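Local coordinates for protein cystathionine gamma-lyase (Saccharomyces cerevisiae, PDB 1N8P) that belongs to the Cys/Met metabolism family of PLP-dependent enzymes, binding pyridoxal-5'-phosphate in a pocket of an assembly of four chains, at residues Asn69-Leu74 with Ala217-Pro222; Leu152-Ile157 with Lys287-Tyr292; Leu182-Ser187 with Lys251-Arg256; Ser320-Ser325 with Lys385-Gln390. All blocks are in the same frame, centred on the assembly; numbering follows the deposited sequence.

Contact 1: Asn69-Leu74 with Ala217-Pro222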
loop_
_atom_site.group_PDB
_atom_site.type_symbol
_atom_site.label_atom_id
_atom_site.label_comp_id
_atom_site.label_asym_id
_atom_site.label_seq_id
_atom_site.Cartn_x
_atom_site.Cartn_y
_atom_site.Cartn_z
ATOM N N ASN A 69 20.535 5.110 -20.602
ATOM C CA ASN A 69 20.897 5.791 -21.849
ATOM C C ASN A 69 20.264 5.057 -22.983
ATOM O O ASN A 69 20.929 4.741 -23.951
ATOM C CB ASN A 69 22.408 5.792 -22.068
ATOM C CG ASN A 69 22.820 6.651 -23.253
ATOM O OD1 ASN A 69 22.238 7.706 -23.479
ATOM N ND2 ASN A 69 23.834 6.217 -23.994
ATOM N N ALA A 70 18.976 4.783 -22.863
ATOM C CA ALA A 70 18.274 4.028 -23.879
ATOM C C ALA A 70 16.957 4.638 -24.330
ATOM O O ALA A 70 16.314 5.410 -23.623
ATOM C CB ALA A 70 18.035 2.603 -23.376
ATOM N N GLN A 71 16.548 4.257 -25.525
ATOM C CA GLN A 71 15.314 4.765 -26.071
ATOM C C GLN A 71 14.084 4.087 -25.468
ATOM O O GLN A 71 13.062 4.735 -25.242
ATOM C CB GLN A 71 15.326 4.583 -27.595
ATOM C CG GLN A 71 16.229 5.568 -28.338
ATOM C CD GLN A 71 15.685 6.968 -28.299
ATOM O OE1 GLN A 71 14.581 7.227 -28.786
ATOM N NE2 GLN A 71 16.448 7.885 -27.706
ATOM N N TYR A 72 14.197 2.792 -25.184
ATOM C CA TYR A 72 13.070 2.034 -24.655
ATOM C C TYR A 72 13.261 1.259 -23.339
ATOM O O TYR A 72 14.365 0.842 -22.995
ATOM C CB TYR A 72 12.575 1.075 -25.750
ATOM C CG TYR A 72 12.369 1.770 -27.085
ATOM C CD1 TYR A 72 13.412 1.866 -28.019
ATOM C CD2 TYR A 72 11.141 2.370 -27.406
ATOM C CE1 TYR A 72 13.239 2.541 -29.235
ATOM C CE2 TYR A 72 10.957 3.046 -28.619
ATOM C CZ TYR A 72 12.009 3.127 -29.523
ATOM O OH TYR A 72 11.829 3.800 -30.709
ATOM N N GLY A 73 12.151 1.072 -22.621
ATOM C CA GLY A 73 12.136 0.325 -21.372
ATOM C C GLY A 73 10.865 -0.508 -21.247
ATOM O O GLY A 73 9.836 -0.193 -21.849
ATOM N N LEU A 74 10.933 -1.587 -20.474
ATOM C CA LEU A 74 9.778 -2.479 -20.269
ATOM C C LEU A 74 9.914 -3.224 -18.936
ATOM O O LEU A 74 10.898 -3.909 -18.704
ATOM C CB LEU A 74 9.668 -3.517 -21.404
ATOM C CG LEU A 74 9.333 -3.063 -22.825
ATOM C CD1 LEU A 74 9.376 -4.282 -23.705
ATOM C CD2 LEU A 74 7.954 -2.410 -22.895
ATOM N N ALA A 217 15.870 -2.562 -21.318
ATOM C CA ALA A 217 15.931 -1.346 -22.117
ATOM C C ALA A 217 16.667 -1.679 -23.423
ATOM O O ALA A 217 17.568 -2.543 -23.452
ATOM C CB ALA A 217 16.651 -0.250 -21.366
ATOM N N THR A 218 16.240 -1.027 -24.503
ATOM C CA THR A 218 16.851 -1.179 -25.824
ATOM C C THR A 218 16.542 0.042 -26.676
ATOM O O THR A 218 15.542 0.736 -26.477
ATOM C CB THR A 218 16.349 -2.384 -26.601
ATOM O OG1 THR A 218 14.954 -2.237 -26.831
ATOM C CG2 THR A 218 16.586 -3.654 -25.837
ATOM N N ASN A 219 17.431 0.282 -27.633
ATOM C CA ASN A 219 17.347 1.395 -28.563
ATOM C C ASN A 219 16.715 0.899 -29.844
ATOM O O ASN A 219 16.248 1.681 -30.658
ATOM C CB ASN A 219 18.754 1.903 -28.826
ATOM C CG ASN A 219 19.296 2.692 -27.674
ATOM O OD1 ASN A 219 20.489 2.710 -27.420
ATOM N ND2 ASN A 219 18.410 3.375 -26.976
ATOM N N ASN A 220 16.691 -0.420 -29.992
ATOM C CA ASN A 220 16.154 -1.102 -31.159
ATOM C C ASN A 220 14.624 -1.116 -31.165
ATOM O O ASN A 220 14.003 -1.971 -30.526
ATOM C CB ASN A 220 16.699 -2.527 -31.152
ATOM C CG ASN A 220 16.328 -3.302 -32.373
ATOM O OD1 ASN A 220 16.840 -4.390 -32.606
ATOM N ND2 ASN A 220 15.430 -2.756 -33.162
ATOM N N LYS A 221 14.011 -0.199 -31.912
ATOM C CA LYS A 221 12.553 -0.110 -31.951
ATOM C C LYS A 221 11.788 -1.348 -32.385
ATOM O O LYS A 221 10.691 -1.579 -31.906
ATOM C CB LYS A 221 12.123 1.054 -32.821
ATOM C CG LYS A 221 10.633 1.306 -32.835
ATOM C CD LYS A 221 10.345 2.509 -33.725
ATOM C CE LYS A 221 8.869 2.765 -33.922
ATOM N NZ LYS A 221 8.666 3.657 -35.094
ATOM N N PRO A 222 12.324 -2.144 -33.319
ATOM C CA PRO A 222 11.567 -3.336 -33.724
ATOM C C PRO A 222 11.566 -4.431 -32.686
ATOM O O PRO A 222 10.567 -5.116 -32.514
ATOM C CB PRO A 222 12.267 -3.781 -34.997
ATOM C CG PRO A 222 12.710 -2.510 -35.585
ATOM C CD PRO A 222 13.266 -1.760 -34.382
#
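Tyr72 and Thr218 join the two segments through a pair of backbone hydrogen bonds, as a hydrogen-bonded antiparallel pair. Tyr72 N gives to Thr218 O at 2.8 Å and Thr218 N to Tyr72 O at 3.0 Å; both carbonyl oxygens are crowded in the model, so these lengths are doubtful. Gly73 and Ala217 form the next, non-hydrogen-bonded pair, with CA atoms 4.2 Å apart, a separation that small residues readily allow. Strand 72-76 is thereby added beside 214-218, the antiparallel member, as the outermost strand within this chain of the seven-stranded sheet that marks the large domain of fold type I PLP enzymes.

Apolar packing occupies the face on which Ala217 lies: its CB meets Ala70 CB at 3.8 Å, two methyl groups short enough to fit between strand and loop. On the other face the Tyr72 ring leans along the chain that leaves Thr218. With chi1 at -49°, CG is anti to the carbonyl carbon, and the ring presents its edge to Asn219 O, 3.4 Å from Tyr72 CE1. Farther out, Tyr72 OH touches the first methylenes of Lys221, 3.5 Å from Lys221 CB, while the extended remainder of that lysine leads away. Tyr224 of helix 221-234 stacks with the same ring.

The Asn69 amide is held outside the pairing: this residue, whose positive phi suits the C-prime place of the Schellman motif ending helix 55-67, bonds through ND2 to Asn191. The chemistry implies a join made by main chain, with a tyrosine spanning the step from strand edge to helix start.

Contact 2: Leu152-Ile157 with Lys287-Tyr292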
loop_
_atom_site.group_PDB
_atom_site.type_symbol
_atom_site.label_atom_id
_atom_site.label_comp_id
_atom_site.label_asym_id
_atom_site.label_seq_id
_atom_site.Cartn_x
_atom_site.Cartn_y
_atom_site.Cartn_z
ATOM N N LEU A 152 32.968 -12.749 -9.962
ATOM C CA LEU A 152 33.056 -11.347 -10.300
ATOM C C LEU A 152 33.978 -11.041 -11.471
ATOM O O LEU A 152 34.732 -10.077 -11.432
ATOM C CB LEU A 152 33.469 -10.556 -9.060
ATOM C CG LEU A 152 32.489 -10.702 -7.886
ATOM C CD1 LEU A 152 32.824 -9.725 -6.780
ATOM C CD2 LEU A 152 31.095 -10.447 -8.377
ATOM N N LYS A 153 33.864 -11.857 -12.521
ATOM C CA LYS A 153 34.650 -11.752 -13.757
ATOM C C LYS A 153 34.050 -10.751 -14.748
ATOM O O LYS A 153 32.922 -10.896 -15.163
ATOM C CB LYS A 153 34.733 -13.137 -14.418
ATOM C CG LYS A 153 35.519 -13.179 -15.721
ATOM C CD LYS A 153 35.420 -14.522 -16.419
ATOM C CE LYS A 153 35.965 -15.640 -15.538
ATOM N NZ LYS A 153 35.109 -15.900 -14.335
ATOM N N VAL A 154 34.808 -9.746 -15.142
ATOM C CA VAL A 154 34.299 -8.753 -16.070
ATOM C C VAL A 154 34.464 -9.203 -17.511
ATOM O O VAL A 154 35.456 -9.825 -17.836
ATOM C CB VAL A 154 35.041 -7.438 -15.882
ATOM C CG1 VAL A 154 34.608 -6.436 -16.915
ATOM C CG2 VAL A 154 34.770 -6.906 -14.492
ATOM N N THR A 155 33.502 -8.879 -18.367
ATOM C CA THR A 155 33.531 -9.236 -19.777
ATOM C C THR A 155 33.441 -7.976 -20.647
ATOM O O THR A 155 32.725 -7.010 -20.323
ATOM C CB THR A 155 32.356 -10.185 -20.176
ATOM O OG1 THR A 155 32.495 -11.451 -19.521
ATOM C CG2 THR A 155 32.347 -10.424 -21.670
ATOM N N ASP A 156 34.188 -7.981 -21.754
ATOM C CA ASP A 156 34.193 -6.843 -22.675
ATOM C C ASP A 156 33.010 -6.893 -23.658
ATOM O O ASP A 156 33.034 -7.576 -24.692
ATOM C CB ASP A 156 35.513 -6.782 -23.450
ATOM C CG ASP A 156 35.765 -5.410 -24.067
ATOM O OD1 ASP A 156 34.859 -4.858 -24.726
ATOM O OD2 ASP A 156 36.878 -4.886 -23.893
ATOM N N ILE A 157 31.969 -6.154 -23.313
ATOM C CA ILE A 157 30.773 -6.094 -24.139
ATOM C C ILE A 157 31.072 -5.758 -25.610
ATOM O O ILE A 157 30.378 -6.229 -26.508
ATOM C CB ILE A 157 29.784 -5.071 -23.543
ATOM C CG1 ILE A 157 29.454 -5.499 -22.118
ATOM C CG2 ILE A 157 28.513 -5.001 -24.374
ATOM C CD1 ILE A 157 28.622 -4.521 -21.340
ATOM N N LYS A 287 42.753 -2.628 -8.938
ATOM C CA LYS A 287 43.602 -2.552 -10.145
ATOM C C LYS A 287 44.236 -3.892 -10.536
ATOM O O LYS A 287 44.674 -4.100 -11.684
ATOM C CB LYS A 287 44.705 -1.498 -9.956
ATOM C CG LYS A 287 44.176 -0.086 -9.877
ATOM C CD LYS A 287 45.285 0.886 -9.631
ATOM C CE LYS A 287 44.728 2.249 -9.311
ATOM N NZ LYS A 287 44.016 2.284 -8.005
ATOM N N THR A 288 44.261 -4.789 -9.567
ATOM C CA THR A 288 44.810 -6.103 -9.734
ATOM C C THR A 288 43.758 -7.095 -10.262
ATOM O O THR A 288 44.003 -8.302 -10.354
ATOM C CB THR A 288 45.308 -6.566 -8.402
ATOM O OG1 THR A 288 44.199 -6.598 -7.486
ATOM C CG2 THR A 288 46.358 -5.600 -7.880
ATOM N N HIS A 289 42.581 -6.597 -10.604
ATOM C CA HIS A 289 41.541 -7.472 -11.111
ATOM C C HIS A 289 41.862 -7.966 -12.531
ATOM O O HIS A 289 42.181 -7.189 -13.440
ATOM C CB HIS A 289 40.205 -6.749 -11.115
ATOM C CG HIS A 289 39.046 -7.632 -11.451
ATOM N ND1 HIS A 289 38.451 -8.458 -10.524
ATOM C CD2 HIS A 289 38.352 -7.796 -12.602
ATOM C CE1 HIS A 289 37.436 -9.086 -11.085
ATOM N NE2 HIS A 289 37.354 -8.702 -12.345
ATOM N N PRO A 290 41.758 -9.278 -12.740
ATOM C CA PRO A 290 42.038 -9.886 -14.030
ATOM C C PRO A 290 41.582 -9.109 -15.226
ATOM O O PRO A 290 42.233 -9.116 -16.255
ATOM C CB PRO A 290 41.362 -11.233 -13.912
ATOM C CG PRO A 290 41.715 -11.596 -12.524
ATOM C CD PRO A 290 41.398 -10.314 -11.759
ATOM N N ASN A 291 40.484 -8.404 -15.117
ATOM C CA ASN A 291 40.041 -7.702 -16.306
ATOM C C ASN A 291 39.959 -6.199 -16.056
ATOM O O ASN A 291 39.221 -5.485 -16.746
ATOM C CB ASN A 291 38.677 -8.276 -16.734
ATOM C CG ASN A 291 38.611 -9.826 -16.630
ATOM O OD1 ASN A 291 39.161 -10.555 -17.474
ATOM N ND2 ASN A 291 37.938 -10.321 -15.580
ATOM N N TYR A 292 40.754 -5.727 -15.098
ATOM C CA TYR A 292 40.724 -4.327 -14.726
ATOM C C TYR A 292 40.707 -3.354 -15.893
ATOM O O TYR A 292 40.225 -2.220 -15.759
ATOM C CB TYR A 292 41.883 -3.977 -13.794
ATOM C CG TYR A 292 41.647 -2.662 -13.090
ATOM C CD1 TYR A 292 40.770 -2.579 -12.007
ATOM C CD2 TYR A 292 42.181 -1.483 -13.593
ATOM C CE1 TYR A 292 40.419 -1.357 -11.456
ATOM C CE2 TYR A 292 41.840 -0.256 -13.052
ATOM C CZ TYR A 292 40.953 -0.192 -11.990
ATOM O OH TYR A 292 40.567 1.040 -11.511
#
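Val154 lays its CB against Asn291 CB at 3.8 Å, while its CG2 methyl meets the imidazole of His289, 3.8 Å from His289 NE2. The first torsion explains the second touch: CG1 lies anti to the backbone N (chi1 175°), and CG2, beside that N, is the branch brought to the histidine. A branched residue suits this place because it can serve two neighbours at once.

The His289 ring is turned edge-on to the other segment. Leu152 O lies near the ring plane, 3.1 Å from His289 NE2, but the angle is too poor for a hydrogen bond. One ring face is packed by its own neighbour Pro290, whose CD stands 3.5 Å above the plane toward the rim. Asn291 spreads its side chain beside Val154 and Lys153; the lysine's charged end goes instead to Asp101 in a salt bridge.

His289 to Tyr292 form a type I turn, in which Tyr292 N bonds back to His289 O at 2.6 Å. Proline at the second position fits its backbone angles, and the turn delivers Asn291 to the N-cap position of helix 292-298.

The contact thus joins two loops that each run into a helix. Segment 152-157, coming after strand 139-144, leads into helix 157-167, with Asp156 at its N-cap; segment 287-292 comes after strand 278-282 of the five-stranded sheet. Helix 292-298, which 287-292 enters, lies against 152-157: Val294 and Val295 pack on Val154, Lys297 makes a salt bridge with Asp156, and Gln298 bonds to Thr155 and Ile157.

Contact 3: Leu182-Ser187 with Lys251-Arg256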
loop_
_atom_site.group_PDB
_atom_site.type_symbol
_atom_site.label_atom_id
_atom_site.label_comp_id
_atom_site.label_asym_id
_atom_site.label_seq_id
_atom_site.Cartn_x
_atom_site.Cartn_y
_atom_site.Cartn_z
ATOM N N LEU A 182 25.757 -4.072 -11.248
ATOM C CA LEU A 182 26.419 -2.774 -11.301
ATOM C C LEU A 182 25.379 -1.658 -11.329
ATOM O O LEU A 182 25.615 -0.598 -10.774
ATOM C CB LEU A 182 27.330 -2.676 -12.520
ATOM C CG LEU A 182 28.575 -3.573 -12.547
ATOM C CD1 LEU A 182 29.272 -3.412 -13.898
ATOM C CD2 LEU A 182 29.536 -3.188 -11.416
ATOM N N SER A 183 24.233 -1.911 -11.964
ATOM C CA SER A 183 23.136 -0.937 -12.045
ATOM C C SER A 183 23.346 0.226 -13.024
ATOM O O SER A 183 24.465 0.625 -13.290
ATOM C CB SER A 183 22.927 -0.285 -10.715
ATOM O OG SER A 183 23.701 0.892 -10.713
ATOM N N PRO A 184 22.255 0.803 -13.545
ATOM C CA PRO A 184 22.426 1.924 -14.467
ATOM C C PRO A 184 23.564 2.885 -14.080
ATOM O O PRO A 184 24.343 3.288 -14.912
ATOM C CB PRO A 184 21.049 2.596 -14.427
ATOM C CG PRO A 184 20.128 1.390 -14.369
ATOM C CD PRO A 184 20.823 0.504 -13.341
ATOM N N TYR A 185 23.688 3.216 -12.809
ATOM C CA TYR A 185 24.709 4.149 -12.379
ATOM C C TYR A 185 26.156 3.840 -12.795
ATOM O O TYR A 185 26.819 4.654 -13.411
ATOM C CB TYR A 185 24.649 4.335 -10.835
ATOM C CG TYR A 185 25.569 5.442 -10.357
ATOM C CD1 TYR A 185 25.397 6.749 -10.825
ATOM C CD2 TYR A 185 26.649 5.179 -9.522
ATOM C CE1 TYR A 185 26.270 7.764 -10.492
ATOM C CE2 TYR A 185 27.539 6.193 -9.179
ATOM C CZ TYR A 185 27.338 7.497 -9.681
ATOM O OH TYR A 185 28.204 8.540 -9.396
ATOM N N ILE A 186 26.646 2.663 -12.431
ATOM C CA ILE A 186 28.003 2.258 -12.720
ATOM C C ILE A 186 28.278 1.942 -14.179
ATOM O O ILE A 186 29.386 2.135 -14.638
ATOM C CB ILE A 186 28.401 0.999 -11.889
ATOM C CG1 ILE A 186 28.356 1.331 -10.395
ATOM C CG2 ILE A 186 29.827 0.497 -12.315
ATOM C CD1 ILE A 186 28.733 0.178 -9.527
ATOM N N SER A 187 27.288 1.467 -14.919
ATOM C CA SER A 187 27.532 1.121 -16.299
ATOM C C SER A 187 26.318 1.132 -17.206
ATOM O O SER A 187 25.183 0.966 -16.769
ATOM C CB SER A 187 28.181 -0.248 -16.345
ATOM O OG SER A 187 28.458 -0.626 -17.679
ATOM N N LYS A 251 15.147 6.768 -7.186
ATOM C CA LYS A 251 15.546 8.178 -7.011
ATOM C C LYS A 251 16.810 8.389 -6.191
ATOM O O LYS A 251 17.347 9.494 -6.164
ATOM C CB LYS A 251 14.408 8.990 -6.355
ATOM C CG LYS A 251 13.035 8.761 -6.972
ATOM C CD LYS A 251 12.593 9.915 -7.833
ATOM C CE LYS A 251 11.126 9.753 -8.183
ATOM N NZ LYS A 251 10.554 11.044 -8.643
ATOM N N THR A 252 17.265 7.354 -5.497
ATOM C CA THR A 252 18.463 7.466 -4.669
ATOM C C THR A 252 19.521 6.490 -5.173
ATOM O O THR A 252 20.591 6.380 -4.593
ATOM C CB THR A 252 18.155 7.175 -3.173
ATOM O OG1 THR A 252 17.215 6.105 -3.077
ATOM C CG2 THR A 252 17.537 8.395 -2.480
ATOM N N LEU A 253 19.218 5.805 -6.277
ATOM C CA LEU A 253 20.126 4.835 -6.863
ATOM C C LEU A 253 21.541 5.349 -6.973
ATOM O O LEU A 253 22.501 4.619 -6.681
ATOM C CB LEU A 253 19.666 4.439 -8.260
ATOM C CG LEU A 253 20.534 3.524 -9.136
ATOM C CD1 LEU A 253 20.708 2.148 -8.515
ATOM C CD2 LEU A 253 19.838 3.382 -10.486
ATOM N N HIS A 254 21.684 6.594 -7.420
ATOM C CA HIS A 254 23.018 7.139 -7.555
ATOM C C HIS A 254 23.665 7.383 -6.203
ATOM O O HIS A 254 24.871 7.171 -6.057
ATOM C CB HIS A 254 22.998 8.408 -8.394
ATOM C CG HIS A 254 22.071 9.443 -7.879
ATOM N ND1 HIS A 254 22.510 10.548 -7.190
ATOM C CD2 HIS A 254 20.720 9.486 -7.852
ATOM C CE1 HIS A 254 21.462 11.223 -6.748
ATOM N NE2 HIS A 254 20.364 10.596 -7.137
ATOM N N LEU A 255 22.907 7.826 -5.208
ATOM C CA LEU A 255 23.532 8.019 -3.896
ATOM C C LEU A 255 23.851 6.663 -3.235
ATOM O O LEU A 255 24.932 6.461 -2.710
ATOM C CB LEU A 255 22.641 8.849 -2.983
ATOM C CG LEU A 255 22.380 10.253 -3.535
ATOM C CD1 LEU A 255 21.557 11.044 -2.544
ATOM C CD2 LEU A 255 23.703 10.956 -3.808
ATOM N N ARG A 256 22.920 5.727 -3.280
ATOM C CA ARG A 256 23.155 4.413 -2.687
ATOM C C ARG A 256 24.320 3.679 -3.336
ATOM O O ARG A 256 25.254 3.300 -2.665
ATOM C CB ARG A 256 21.903 3.532 -2.778
ATOM C CG ARG A 256 20.776 3.988 -1.923
ATOM C CD ARG A 256 19.640 2.989 -1.953
ATOM N NE ARG A 256 18.677 3.209 -3.021
ATOM C CZ ARG A 256 18.720 2.608 -4.200
ATOM N NH1 ARG A 256 19.688 1.764 -4.456
ATOM N NH2 ARG A 256 17.760 2.805 -5.095
#
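Leu253 packs on Ser183 and Pro184 in this buried contact. The two leucine methyls divide the work: Leu253 CD1 lies 3.9 Å from Ser183 OG and 4.0 Å from Ser183 CB, and Leu253 CD2 lies 4.2 Å from Pro184 CD. Placing CG anti to the backbone N (chi1 174°) aims the branch off the start of helix 253-271 at the short turn opposite. The leucine and the proline cross at about a right angle.

An aromatic contact follows one residue on. His254 stands over a face of the Tyr185 ring through its backbone: His254 CA is 4.3 Å from the Tyr185 ring centroid and 20° off the normal, a CH-pi contact, while His254 CB comes within 3.8 Å of Tyr185 CD1. The imidazole itself leads away, toward Lys251. Phe8 meets the tyrosine edge-to-face.

In the fold, residues 182-187 directly follow the pyridoxal-5'-phosphate pocket residues Thr180 and Phe181, after strand 174-178 of the large sheet. Helix 253-271 is the long helix leading from this large PLP-binding domain toward the smaller five-stranded sheet.

On the helix side, Arg256 NE reaches back to Thr252 OG1 at 3.2 Å, the oxygen tilted 26° from the guanidinium plane, and NH1 and NH2 bond to the carbonyls of Tyr204 and Gly249. Thr252 and Arg256 also pack against Arg256 and Thr252 of the second subunit.

Contact 4: Ser320-Ser325 with Lys385-Gln390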
loop_
_atom_site.group_PDB
_atom_site.type_symbol
_atom_site.label_atom_id
_atom_site.label_comp_id
_atom_site.label_asym_id
_atom_site.label_seq_id
_atom_site.Cartn_x
_atom_site.Cartn_y
_atom_site.Cartn_z
ATOM N N SER A 320 31.405 -20.792 6.634
ATOM C CA SER A 320 30.098 -20.909 7.249
ATOM C C SER A 320 30.156 -20.108 8.556
ATOM O O SER A 320 29.197 -19.451 8.942
ATOM C CB SER A 320 29.793 -22.373 7.534
ATOM O OG SER A 320 28.397 -22.594 7.572
ATOM N N LYS A 321 31.306 -20.159 9.220
ATOM C CA LYS A 321 31.531 -19.445 10.472
ATOM C C LYS A 321 31.365 -17.942 10.242
ATOM O O LYS A 321 30.514 -17.297 10.855
ATOM C CB LYS A 321 32.944 -19.736 10.967
ATOM C CG LYS A 321 33.317 -19.056 12.263
ATOM C CD LYS A 321 32.686 -19.760 13.434
ATOM C CE LYS A 321 33.349 -19.351 14.722
ATOM N NZ LYS A 321 33.047 -20.348 15.785
ATOM N N PHE A 322 32.206 -17.400 9.365
ATOM C CA PHE A 322 32.182 -15.995 8.993
ATOM C C PHE A 322 30.744 -15.592 8.709
ATOM O O PHE A 322 30.227 -14.647 9.266
ATOM C CB PHE A 322 33.009 -15.796 7.728
ATOM C CG PHE A 322 33.145 -14.371 7.306
ATOM C CD1 PHE A 322 34.122 -13.575 7.854
ATOM C CD2 PHE A 322 32.297 -13.828 6.350
ATOM C CE1 PHE A 322 34.258 -12.259 7.460
ATOM C CE2 PHE A 322 32.432 -12.511 5.955
ATOM C CZ PHE A 322 33.414 -11.728 6.512
ATOM N N ALA A 323 30.090 -16.332 7.838
ATOM C CA ALA A 323 28.729 -16.029 7.483
ATOM C C ALA A 323 27.788 -15.874 8.674
ATOM O O ALA A 323 26.645 -15.452 8.502
ATOM C CB ALA A 323 28.208 -17.094 6.537
ATOM N N SER A 324 28.244 -16.208 9.876
ATOM C CA SER A 324 27.380 -16.086 11.044
ATOM C C SER A 324 27.946 -15.196 12.145
ATOM O O SER A 324 27.212 -14.557 12.882
ATOM C CB SER A 324 27.092 -17.465 11.616
ATOM O OG SER A 324 26.549 -18.323 10.628
ATOM N N SER A 325 29.261 -15.165 12.252
ATOM C CA SER A 325 29.922 -14.372 13.262
ATOM C C SER A 325 29.678 -12.890 13.038
ATOM O O SER A 325 29.860 -12.092 13.946
ATOM C CB SER A 325 31.426 -14.674 13.225
ATOM O OG SER A 325 31.660 -16.079 13.213
ATOM N N LYS A 385 36.609 -7.431 9.972
ATOM C CA LYS A 385 37.814 -7.746 10.739
ATOM C C LYS A 385 37.419 -8.640 11.897
ATOM O O LYS A 385 37.829 -9.793 12.005
ATOM C CB LYS A 385 38.442 -6.456 11.287
ATOM C CG LYS A 385 38.749 -5.428 10.211
ATOM C CD LYS A 385 39.377 -4.157 10.764
ATOM C CE LYS A 385 39.538 -3.095 9.655
ATOM N NZ LYS A 385 40.105 -1.781 10.128
ATOM N N GLN A 386 36.601 -8.066 12.758
ATOM C CA GLN A 386 36.079 -8.728 13.930
ATOM C C GLN A 386 35.514 -10.109 13.626
ATOM O O GLN A 386 35.323 -10.909 14.538
ATOM C CB GLN A 386 35.006 -7.827 14.542
ATOM C CG GLN A 386 34.198 -8.408 15.682
ATOM C CD GLN A 386 33.159 -9.394 15.225
ATOM O OE1 GLN A 386 32.573 -9.244 14.150
ATOM N NE2 GLN A 386 32.907 -10.404 16.042
ATOM N N ALA A 387 35.252 -10.412 12.360
ATOM C CA ALA A 387 34.680 -11.713 12.032
ATOM C C ALA A 387 35.672 -12.684 11.418
ATOM O O ALA A 387 35.415 -13.887 11.390
ATOM C CB ALA A 387 33.478 -11.546 11.120
ATOM N N LEU A 388 36.792 -12.173 10.911
ATOM C CA LEU A 388 37.799 -13.055 10.339
ATOM C C LEU A 388 38.358 -13.816 11.510
ATOM O O LEU A 388 38.463 -15.035 11.472
ATOM C CB LEU A 388 38.932 -12.278 9.674
ATOM C CG LEU A 388 38.697 -11.672 8.291
ATOM C CD1 LEU A 388 39.976 -10.964 7.817
ATOM C CD2 LEU A 388 38.287 -12.759 7.329
ATOM N N LYS A 389 38.697 -13.088 12.566
ATOM C CA LYS A 389 39.251 -13.713 13.749
ATOM C C LYS A 389 38.321 -14.800 14.281
ATOM O O LYS A 389 38.763 -15.903 14.577
ATOM C CB LYS A 389 39.535 -12.656 14.803
ATOM C CG LYS A 389 40.415 -11.533 14.287
ATOM C CD LYS A 389 40.929 -10.634 15.421
ATOM C CE LYS A 389 41.614 -9.349 14.906
ATOM N NZ LYS A 389 42.718 -9.593 13.920
ATOM N N GLN A 390 37.031 -14.500 14.374
ATOM C CA GLN A 390 36.054 -15.467 14.863
ATOM C C GLN A 390 36.177 -16.792 14.112
ATOM O O GLN A 390 36.268 -17.848 14.732
ATOM C CB GLN A 390 34.641 -14.913 14.689
ATOM C CG GLN A 390 34.392 -13.580 15.380
ATOM C CD GLN A 390 33.602 -13.706 16.688
ATOM O OE1 GLN A 390 32.445 -14.163 16.704
ATOM N NE2 GLN A 390 34.225 -13.288 17.794
#
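Lys321 O is gripped twice from the last residue of its helix: Ser325 N bonds to Lys321 O at 2.8 Å and Ser325 OG at 2.9 Å. The hydroxyl comes from above the carbonyl plane, 69° out of it, as expected when a serine with OG beside its own backbone N (chi1 -48°) folds back on the preceding helical turn. This is a helix-helix contact of the C-terminal alpha/beta domain: the segments of helices 316-325 and 377-392 run roughly antiparallel, at 138°, with axes 8.5 Å apart.

Phe322 supplies the buried half. Phe322 CE1 lies 3.8 Å from Ala387 CB and 4.1 Å from Leu388 CD2, the phenylalanine and leucine side chains running side by side in the same direction. Alanine suits the place because its lone methyl lets the ring come close to the helix. Phe310, on strand 307-312, meets this ring edge-to-face, tying the helix pair to the five-stranded sheet, and Phe270 of helix 253-271 touches Leu388. Ser320 and Ala323 of the same helix as Phe322 pack on Pro40 of the third subunit.

Toward solvent the contact becomes mixed. Ser325, small and partly polar, receives the Gln390 side chain, with Gln390 CB 3.5 Å from Ser325 CB. Lys321 bends at its second torsion and follows the end of the other segment, so that Lys321 CE lies 3.3 Å from Gln390 O.

Contacts 1 and 3 lie in the large PLP-binding domain, contact 2 joins a loop of that domain to one following a strand of the smaller sheet, and contact 4 lies in the C-terminal domain; the centres of contacts 1 and 4 are about 44 Å apart, on opposite sides of the chain's centre. Along the chain, contact 1 crosses contacts 2 and 3, contact 3 is nested inside the loop closed by contact 2, and contact 4 follows all of them. Contacts 2 and 3 approach within about 5 Å at their nearest atoms without touching. Helix 253-271, which starts in contact 3, has Phe270 near its end against contact 4, so one helix runs from the large domain toward the C-terminal one.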